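Local coordinates for CT398 (Chlamydia trachomatis, PDB 4ILO), which is of unknown function but combines a long coiled-coil hairpin with a zinc ribbon of four cysteines and may bind DNA or RNA, at residues Q9-I14 and E177-Y182; K189-V194 and C229-Y234; S203-A208 and V224-C229. One frame throughout, in Å; residues are numbered along the deposited sequence.

Contact 1 (Q9-I14 and E177-Y182)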
# COMPACT_ATOMS: atom_id res chain seq x y z
N GLN A 9 15.77 -20.02 -35.07
CA GLN A 9 16.29 -18.66 -35.02
C GLN A 9 15.16 -17.66 -34.74
O GLN A 9 15.34 -16.70 -33.97
CB GLN A 9 17.01 -18.35 -36.33
CG GLN A 9 18.01 -17.18 -36.25
CD GLN A 9 18.80 -16.96 -37.57
OE1 GLN A 9 18.74 -17.78 -38.51
NE2 GLN A 9 19.53 -15.85 -37.64
N SER A 10 13.98 -17.91 -35.31
CA SER A 10 12.88 -16.97 -35.16
C SER A 10 12.27 -17.00 -33.75
O SER A 10 12.01 -15.95 -33.17
CB SER A 10 11.80 -17.25 -36.20
OG SER A 10 10.74 -16.34 -36.07
N ILE A 11 12.00 -18.20 -33.21
CA ILE A 11 11.49 -18.32 -31.85
C ILE A 11 12.54 -17.89 -30.84
O ILE A 11 12.21 -17.34 -29.79
CB ILE A 11 11.04 -19.76 -31.58
CG1 ILE A 11 9.98 -19.79 -30.48
CG2 ILE A 11 12.23 -20.62 -31.16
CD1 ILE A 11 8.69 -19.11 -30.82
N LEU A 12 13.82 -18.13 -31.12
CA LEU A 12 14.84 -17.65 -30.22
C LEU A 12 14.76 -16.13 -30.08
O LEU A 12 14.86 -15.60 -28.96
CB LEU A 12 16.23 -18.13 -30.66
CG LEU A 12 16.46 -19.61 -30.27
CD1 LEU A 12 17.70 -20.23 -30.90
CD2 LEU A 12 16.53 -19.78 -28.73
N ALA A 13 14.53 -15.43 -31.18
CA ALA A 13 14.49 -13.97 -31.11
C ALA A 13 13.22 -13.47 -30.44
O ALA A 13 13.25 -12.45 -29.74
CB ALA A 13 14.63 -13.35 -32.50
N ILE A 14 12.10 -14.17 -30.65
CA ILE A 14 10.89 -13.85 -29.91
C ILE A 14 11.10 -14.10 -28.42
O ILE A 14 10.62 -13.35 -27.57
CB ILE A 14 9.72 -14.67 -30.46
CG1 ILE A 14 9.38 -14.16 -31.86
CG2 ILE A 14 8.55 -14.64 -29.51
CD1 ILE A 14 8.58 -15.09 -32.65
N GLU A 177 3.24 -23.89 -35.22
CA GLU A 177 3.19 -25.07 -34.36
C GLU A 177 4.22 -24.97 -33.24
O GLU A 177 3.94 -25.29 -32.08
CB GLU A 177 3.46 -26.30 -35.23
CG GLU A 177 2.48 -26.42 -36.37
CD GLU A 177 1.08 -26.71 -35.88
OE1 GLU A 177 0.96 -27.28 -34.78
OE2 GLU A 177 0.12 -26.38 -36.59
N LEU A 178 5.42 -24.52 -33.60
CA LEU A 178 6.47 -24.33 -32.61
C LEU A 178 6.10 -23.20 -31.63
O LEU A 178 6.26 -23.35 -30.42
CB LEU A 178 7.77 -24.04 -33.36
CG LEU A 178 8.93 -23.43 -32.59
CD1 LEU A 178 9.34 -24.34 -31.45
CD2 LEU A 178 10.08 -23.20 -33.56
N PHE A 179 5.56 -22.09 -32.15
CA PHE A 179 5.15 -20.98 -31.30
C PHE A 179 4.09 -21.41 -30.29
O PHE A 179 4.16 -21.08 -29.10
CB PHE A 179 4.62 -19.84 -32.16
CG PHE A 179 4.08 -18.71 -31.34
CD1 PHE A 179 4.94 -17.78 -30.77
CD2 PHE A 179 2.72 -18.63 -31.07
CE1 PHE A 179 4.45 -16.75 -29.97
CE2 PHE A 179 2.21 -17.59 -30.27
CZ PHE A 179 3.08 -16.65 -29.72
N SER A 180 3.08 -22.13 -30.77
CA SER A 180 2.03 -22.68 -29.92
C SER A 180 2.60 -23.52 -28.77
O SER A 180 2.07 -23.49 -27.65
CB SER A 180 1.09 -23.50 -30.79
OG SER A 180 0.24 -24.28 -29.98
N VAL A 181 3.65 -24.31 -29.02
CA VAL A 181 4.30 -25.05 -27.94
C VAL A 181 5.07 -24.08 -27.04
O VAL A 181 4.92 -24.09 -25.80
CB VAL A 181 5.23 -26.13 -28.54
CG1 VAL A 181 6.19 -26.72 -27.49
CG2 VAL A 181 4.44 -27.23 -29.18
N TYR A 182 5.89 -23.23 -27.66
CA TYR A 182 6.74 -22.27 -26.96
C TYR A 182 5.93 -21.50 -25.94
O TYR A 182 6.32 -21.37 -24.78
CB TYR A 182 7.35 -21.29 -27.97
CG TYR A 182 7.88 -20.03 -27.35
CD1 TYR A 182 9.07 -20.03 -26.63
CD2 TYR A 182 7.17 -18.84 -27.45
CE1 TYR A 182 9.55 -18.85 -26.02
CE2 TYR A 182 7.64 -17.66 -26.85
CZ TYR A 182 8.83 -17.67 -26.14
OH TYR A 182 9.29 -16.51 -25.56
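At the base of the coiled-coil hairpin, I11 on the long helix 2-86 and L178, F179 and Y182 on the short helix 176-189 form a buried helix-helix interface. The two segments run in broadly the same direction at 35° to each other, with axes 10.7 Å apart at their closest. That wide spacing is bridged by bulky apolar side chains. I11 has the largest share of the contact: its CG1 branch stands anti to the backbone N (chi1 -155°) and reaches out to the other helix, laying CG1 over one face of the Y182 ring, 4.2 Å from the ring centroid, as a CH-pi contact. The terminal CD1 runs on toward the root of that ring, 3.7 Å from Y182 CG, and also meets the F179 ring at its edge, 4.0 Å from F179 CD1. The I11 CD1 methyl thus touches both aromatic side chains, which stand about one turn apart on helix 176-189. On the flank toward the start of that helix, L178 CD2 closes in on I11 CB at 4.1 Å. Two hydroxyls at the border of this apolar centre have partners outside the segments: S10 OG is hydrogen-bonded to T174 OG1, just before the short helix, and Y182 OH to the carboxylate of D18, one turn beyond I14 on the long helix. The Y182 ring slants across helix 2-86, and the bond to D18 holds its hydroxyl end. I14 follows I11 by three residues and touches the same ring obliquely, its CG2 4.1 Å from Y182 CE2.

Contact 2 (K189-V194 and C229-Y234). With ZN (zinc ion), chain C; EDO (1,2-ethanediol), chain D.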
# COMPACT_ATOMS: atom_id res chain seq x y z
N LYS A 189 6.76 -21.80 -17.27
CA LYS A 189 8.06 -21.69 -16.61
C LYS A 189 8.50 -20.26 -16.36
O LYS A 189 9.30 -20.02 -15.45
CB LYS A 189 9.15 -22.33 -17.48
CG LYS A 189 8.82 -23.70 -18.06
CD LYS A 189 8.90 -24.75 -16.99
CE LYS A 189 9.09 -26.10 -17.61
NZ LYS A 189 9.16 -27.10 -16.54
N LYS A 190 8.07 -19.30 -17.18
CA LYS A 190 8.41 -17.89 -16.99
C LYS A 190 9.91 -17.63 -17.16
O LYS A 190 10.47 -16.73 -16.55
CB LYS A 190 7.90 -17.36 -15.64
CG LYS A 190 6.55 -16.59 -15.71
CD LYS A 190 5.33 -17.51 -15.70
CE LYS A 190 4.02 -16.73 -15.85
NZ LYS A 190 3.83 -16.11 -17.20
N ASP A 191 10.57 -18.40 -18.01
CA ASP A 191 11.98 -18.18 -18.34
C ASP A 191 12.25 -18.91 -19.66
O ASP A 191 11.31 -19.37 -20.33
CB ASP A 191 12.91 -18.55 -17.17
CG ASP A 191 12.94 -20.05 -16.89
OD1 ASP A 191 12.38 -20.84 -17.68
OD2 ASP A 191 13.53 -20.46 -15.86
N ARG A 192 13.51 -19.02 -20.05
CA ARG A 192 13.80 -19.52 -21.40
C ARG A 192 13.35 -20.97 -21.50
O ARG A 192 13.76 -21.81 -20.70
CB ARG A 192 15.27 -19.37 -21.77
CG ARG A 192 15.59 -17.93 -22.13
CD ARG A 192 17.08 -17.65 -22.49
NE ARG A 192 17.29 -16.21 -22.68
CZ ARG A 192 17.46 -15.32 -21.69
NH1 ARG A 192 17.49 -15.68 -20.40
NH2 ARG A 192 17.64 -14.04 -21.97
N VAL A 193 12.50 -21.23 -22.48
CA VAL A 193 11.95 -22.57 -22.69
C VAL A 193 12.44 -23.24 -24.00
O VAL A 193 12.21 -24.45 -24.20
CB VAL A 193 10.42 -22.53 -22.60
CG1 VAL A 193 10.00 -22.10 -21.14
CG2 VAL A 193 9.87 -21.56 -23.62
N VAL A 194 13.06 -22.50 -24.90
CA VAL A 194 13.78 -23.06 -26.05
C VAL A 194 15.25 -22.90 -25.70
O VAL A 194 15.78 -21.79 -25.71
CB VAL A 194 13.45 -22.32 -27.35
CG1 VAL A 194 14.12 -23.04 -28.57
CG2 VAL A 194 11.95 -22.25 -27.56
N CYS A 229 12.25 -31.71 -18.00
CA CYS A 229 11.53 -30.47 -17.81
C CYS A 229 10.59 -30.13 -18.95
O CYS A 229 9.80 -29.20 -18.81
CB CYS A 229 12.50 -29.29 -17.57
SG CYS A 229 13.45 -28.69 -19.04
N SER A 230 10.66 -30.83 -20.07
CA SER A 230 9.76 -30.66 -21.23
C SER A 230 10.09 -29.44 -22.09
O SER A 230 9.36 -29.20 -23.10
CB SER A 230 8.26 -30.58 -20.85
OG SER A 230 7.79 -31.78 -20.24
N ARG A 231 11.11 -28.65 -21.75
CA ARG A 231 11.53 -27.57 -22.63
C ARG A 231 11.99 -28.11 -23.98
O ARG A 231 12.41 -29.27 -24.11
CB ARG A 231 12.69 -26.82 -22.00
CG ARG A 231 12.31 -26.05 -20.71
CD ARG A 231 13.49 -25.24 -20.23
NE ARG A 231 13.10 -24.22 -19.25
CZ ARG A 231 12.90 -24.48 -17.96
NH1 ARG A 231 13.00 -25.71 -17.49
NH2 ARG A 231 12.56 -23.48 -17.14
N ILE A 232 11.95 -27.24 -24.99
CA ILE A 232 12.45 -27.57 -26.34
C ILE A 232 13.98 -27.46 -26.34
O ILE A 232 14.53 -26.42 -25.97
CB ILE A 232 11.86 -26.60 -27.38
CG1 ILE A 232 10.35 -26.81 -27.50
CG2 ILE A 232 12.57 -26.77 -28.74
CD1 ILE A 232 9.59 -25.61 -28.00
N LEU A 233 14.66 -28.52 -26.79
CA LEU A 233 16.12 -28.54 -26.85
C LEU A 233 16.59 -28.36 -28.29
O LEU A 233 15.96 -28.84 -29.25
CB LEU A 233 16.68 -29.87 -26.32
CG LEU A 233 16.63 -30.26 -24.84
CD1 LEU A 233 16.96 -31.73 -24.68
CD2 LEU A 233 17.63 -29.41 -23.99
N TYR A 234 17.74 -27.71 -28.44
CA TYR A 234 18.32 -27.51 -29.76
C TYR A 234 19.84 -27.53 -29.63
O TYR A 234 20.39 -27.45 -28.53
CB TYR A 234 17.83 -26.22 -30.41
CG TYR A 234 18.46 -24.96 -29.82
CD1 TYR A 234 17.87 -24.31 -28.74
CD2 TYR A 234 19.64 -24.42 -30.35
CE1 TYR A 234 18.42 -23.13 -28.18
CE2 TYR A 234 20.21 -23.23 -29.80
CZ TYR A 234 19.59 -22.61 -28.72
OH TYR A 234 20.13 -21.47 -28.16
ZN ZN C . 15.38 -29.92 -18.92
C1 EDO D . 15.82 -30.34 -32.29
O1 EDO D . 16.89 -29.77 -33.06
C2 EDO D . 14.78 -29.25 -32.09
O2 EDO D . 13.98 -29.64 -30.97
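R231 turns its CG away from its own carbonyl carbon (chi1 -67°) and runs extended to NE, while D191 swings its carboxylate between its backbone N and carbonyl carbon (chi1 68°); the two meet across the contact as a salt bridge. R231 NH2 gives D191 OD1 a nearly straight 2.7 Å bond on the syn lone pair, within the guanidinium plane, although the carboxylate plane is turned 45° from it. Next to it, R231 NE bonds R192 O at 2.9 Å, somewhat bent and tilted out of the guanidinium plane, and NH1 points in the plane at the zinc ligand C229 SG, 3.4 Å away. These three partners fix the guanidinium's rotation; the NH1 bond, with R231 N, which also bonds C229 SG, probably offsets part of the thiolate charge. The K189 chain, bent at chi2, passes over one guanidinium face through CD and ends with NZ hydrogen-bonded to a lone pair of C229 O, 3.2 Å away. Beyond the arginine the backbones join: I232 N bonds V193 O at 2.9 Å, and V194 and I232 pair in parallel with their side chains alongside, V194 CG1 4.0 Å from I232 CG2. The contact thereby ties the turn after helix 176-189 to the zinc ribbon: strand 194-198 lies between 201-202 and 232-234, I232 and V193 rest on helix 176-189, and Y234 packs against L8 and L12 of helix 2-86.

Contact 3 (S203-A208 and V224-C229). With ZN (zinc ion), chain C; EDO (1,2-ethanediol), chain D.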
# COMPACT_ATOMS: atom_id res chain seq x y z
N SER A 203 20.14 -27.17 -20.57
CA SER A 203 20.54 -25.94 -19.90
C SER A 203 19.38 -25.27 -19.18
O SER A 203 19.60 -24.35 -18.40
CB SER A 203 21.23 -24.99 -20.89
OG SER A 203 20.31 -24.42 -21.78
N GLY A 204 18.16 -25.73 -19.42
CA GLY A 204 17.02 -25.30 -18.65
C GLY A 204 16.94 -25.90 -17.25
O GLY A 204 16.68 -25.17 -16.29
N CYS A 205 17.16 -27.21 -17.12
CA CYS A 205 17.02 -27.88 -15.83
C CYS A 205 18.31 -28.52 -15.33
O CYS A 205 18.37 -28.91 -14.16
CB CYS A 205 15.90 -28.95 -15.90
SG CYS A 205 16.29 -30.49 -16.85
N HIS A 206 19.34 -28.61 -16.18
CA HIS A 206 20.67 -29.15 -15.88
C HIS A 206 20.69 -30.67 -15.74
O HIS A 206 21.65 -31.23 -15.21
CB HIS A 206 21.37 -28.45 -14.70
CG HIS A 206 21.78 -27.05 -15.00
ND1 HIS A 206 21.57 -26.45 -16.23
CD2 HIS A 206 22.38 -26.11 -14.24
CE1 HIS A 206 22.02 -25.21 -16.21
NE2 HIS A 206 22.53 -24.98 -15.02
N ILE A 207 19.71 -31.36 -16.24
CA ILE A 207 19.72 -32.81 -16.21
C ILE A 207 20.32 -33.34 -17.53
O ILE A 207 19.99 -32.85 -18.62
CB ILE A 207 18.30 -33.35 -15.90
CG1 ILE A 207 17.88 -32.85 -14.49
CG2 ILE A 207 18.23 -34.88 -16.01
CD1 ILE A 207 16.54 -33.39 -13.95
N ALA A 208 21.27 -34.27 -17.42
CA ALA A 208 21.99 -34.78 -18.59
C ALA A 208 21.07 -35.58 -19.52
O ALA A 208 20.19 -36.33 -19.08
CB ALA A 208 23.15 -35.67 -18.16
N VAL A 224 12.41 -31.72 -30.43
CA VAL A 224 12.82 -32.63 -29.36
C VAL A 224 12.79 -31.87 -28.04
O VAL A 224 13.34 -30.77 -27.94
CB VAL A 224 14.23 -33.20 -29.61
CG1 VAL A 224 14.61 -34.15 -28.48
CG2 VAL A 224 14.29 -33.95 -31.00
N PHE A 225 12.20 -32.50 -27.01
CA PHE A 225 11.94 -31.90 -25.71
C PHE A 225 12.75 -32.62 -24.64
O PHE A 225 12.99 -33.83 -24.73
CB PHE A 225 10.46 -32.08 -25.36
CG PHE A 225 9.56 -31.63 -26.43
CD1 PHE A 225 9.34 -30.27 -26.63
CD2 PHE A 225 8.96 -32.55 -27.29
CE1 PHE A 225 8.49 -29.84 -27.64
CE2 PHE A 225 8.12 -32.14 -28.33
CZ PHE A 225 7.88 -30.79 -28.51
N CYS A 226 13.19 -31.85 -23.64
CA CYS A 226 13.87 -32.43 -22.49
C CYS A 226 12.96 -33.45 -21.82
O CYS A 226 11.79 -33.16 -21.53
CB CYS A 226 14.23 -31.33 -21.47
SG CYS A 226 15.12 -31.95 -20.02
N GLU A 227 13.51 -34.64 -21.56
CA GLU A 227 12.76 -35.73 -20.94
C GLU A 227 12.39 -35.44 -19.49
O GLU A 227 11.53 -36.13 -18.93
CB GLU A 227 13.56 -37.03 -21.03
CG GLU A 227 13.69 -37.56 -22.46
CD GLU A 227 14.18 -38.99 -22.49
OE1 GLU A 227 13.32 -39.90 -22.51
OE2 GLU A 227 15.42 -39.22 -22.48
N HIS A 228 12.99 -34.41 -18.88
CA HIS A 228 12.70 -34.08 -17.48
C HIS A 228 11.94 -32.78 -17.27
O HIS A 228 11.01 -32.75 -16.45
CB HIS A 228 14.01 -34.08 -16.68
CG HIS A 228 14.79 -35.35 -16.90
ND1 HIS A 228 14.70 -36.44 -16.06
CD2 HIS A 228 15.58 -35.73 -17.93
CE1 HIS A 228 15.44 -37.42 -16.54
NE2 HIS A 228 15.99 -37.01 -17.67
N CYS A 229 12.25 -31.71 -18.00
CA CYS A 229 11.53 -30.47 -17.81
C CYS A 229 10.59 -30.13 -18.95
O CYS A 229 9.80 -29.20 -18.81
CB CYS A 229 12.50 -29.29 -17.57
SG CYS A 229 13.45 -28.69 -19.04
ZN ZN C . 15.38 -29.92 -18.92
C1 EDO D . 15.82 -30.34 -32.29
O1 EDO D . 16.89 -29.77 -33.06
C2 EDO D . 14.78 -29.25 -32.09
O2 EDO D . 13.98 -29.64 -30.97
O HOH W 1 18.12 -38.01 -19.30
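I207 and H228 cross at about a right angle beside the zinc site of the ribbon, the isoleucine branch standing over the imidazole. I207 CG2 sits above the middle of one ring face, 3.4 Å from the H228 ring centroid and 14° off its normal, a close CH-pi contact; CD1 extends back to the root of the ring, 3.8 Å from H228 CB. In H228, chi1 -51° carries the ring over to I207 and chi2 -95° turns its face to the isoleucine, leaving NE2 at a water. This water, in the ring plane and 2.9 Å from H228 NE2, links it to A208 O, to which it donates a bond. Next to this pair the two segments are joined through the metal. C205 comes from one Cys-x-x-Cys knuckle and C226 and C229 from the other; C202 completes the four-sulfur site. C205 SG and C226 SG each bind the zinc ion at 2.3 Å. C205 SG lies 3.7 Å from C226 SG, a spacing that fits tetrahedral ligands. The methylene carbons C205 CB and C229 CB pack at 3.8 Å. C226 SG stands anti to its backbone N, turned in toward the metal, and there it accepts two backbone N-H groups of its own knuckle: H228 N at 3.4 Å and C229 N, the latter nearly straight. Such N-H to sulfur bonds are characteristic of zinc knuckles. With several thiolates on one divalent ion, they probably spread the excess negative charge and hold the sulfurs in place, consistent with a structural rather than a catalytic zinc.

How the contacts relate
All three contacts lie at one end of the elongated chain, 35 to 40 Å from its centre. Contact 1 closes first along the chain, bringing helix 176-189 back onto the start of helix 2-86 after the hairpin. Contact 2 follows, its centre 11 Å from that of contact 1, and contact 3 is nested inside the loop that contact 2 closes, their centres 8 Å apart. Contacts 2 and 3 share C229, the zinc ion and one sheet, in which strands 232-234 and 224-225 are antiparallel neighbours. Packing of L178 and V181 on I232, and of Y182 on V193, joins contact 1 to contact 2, so the zinc ribbon is docked directly on the coiled-coil base.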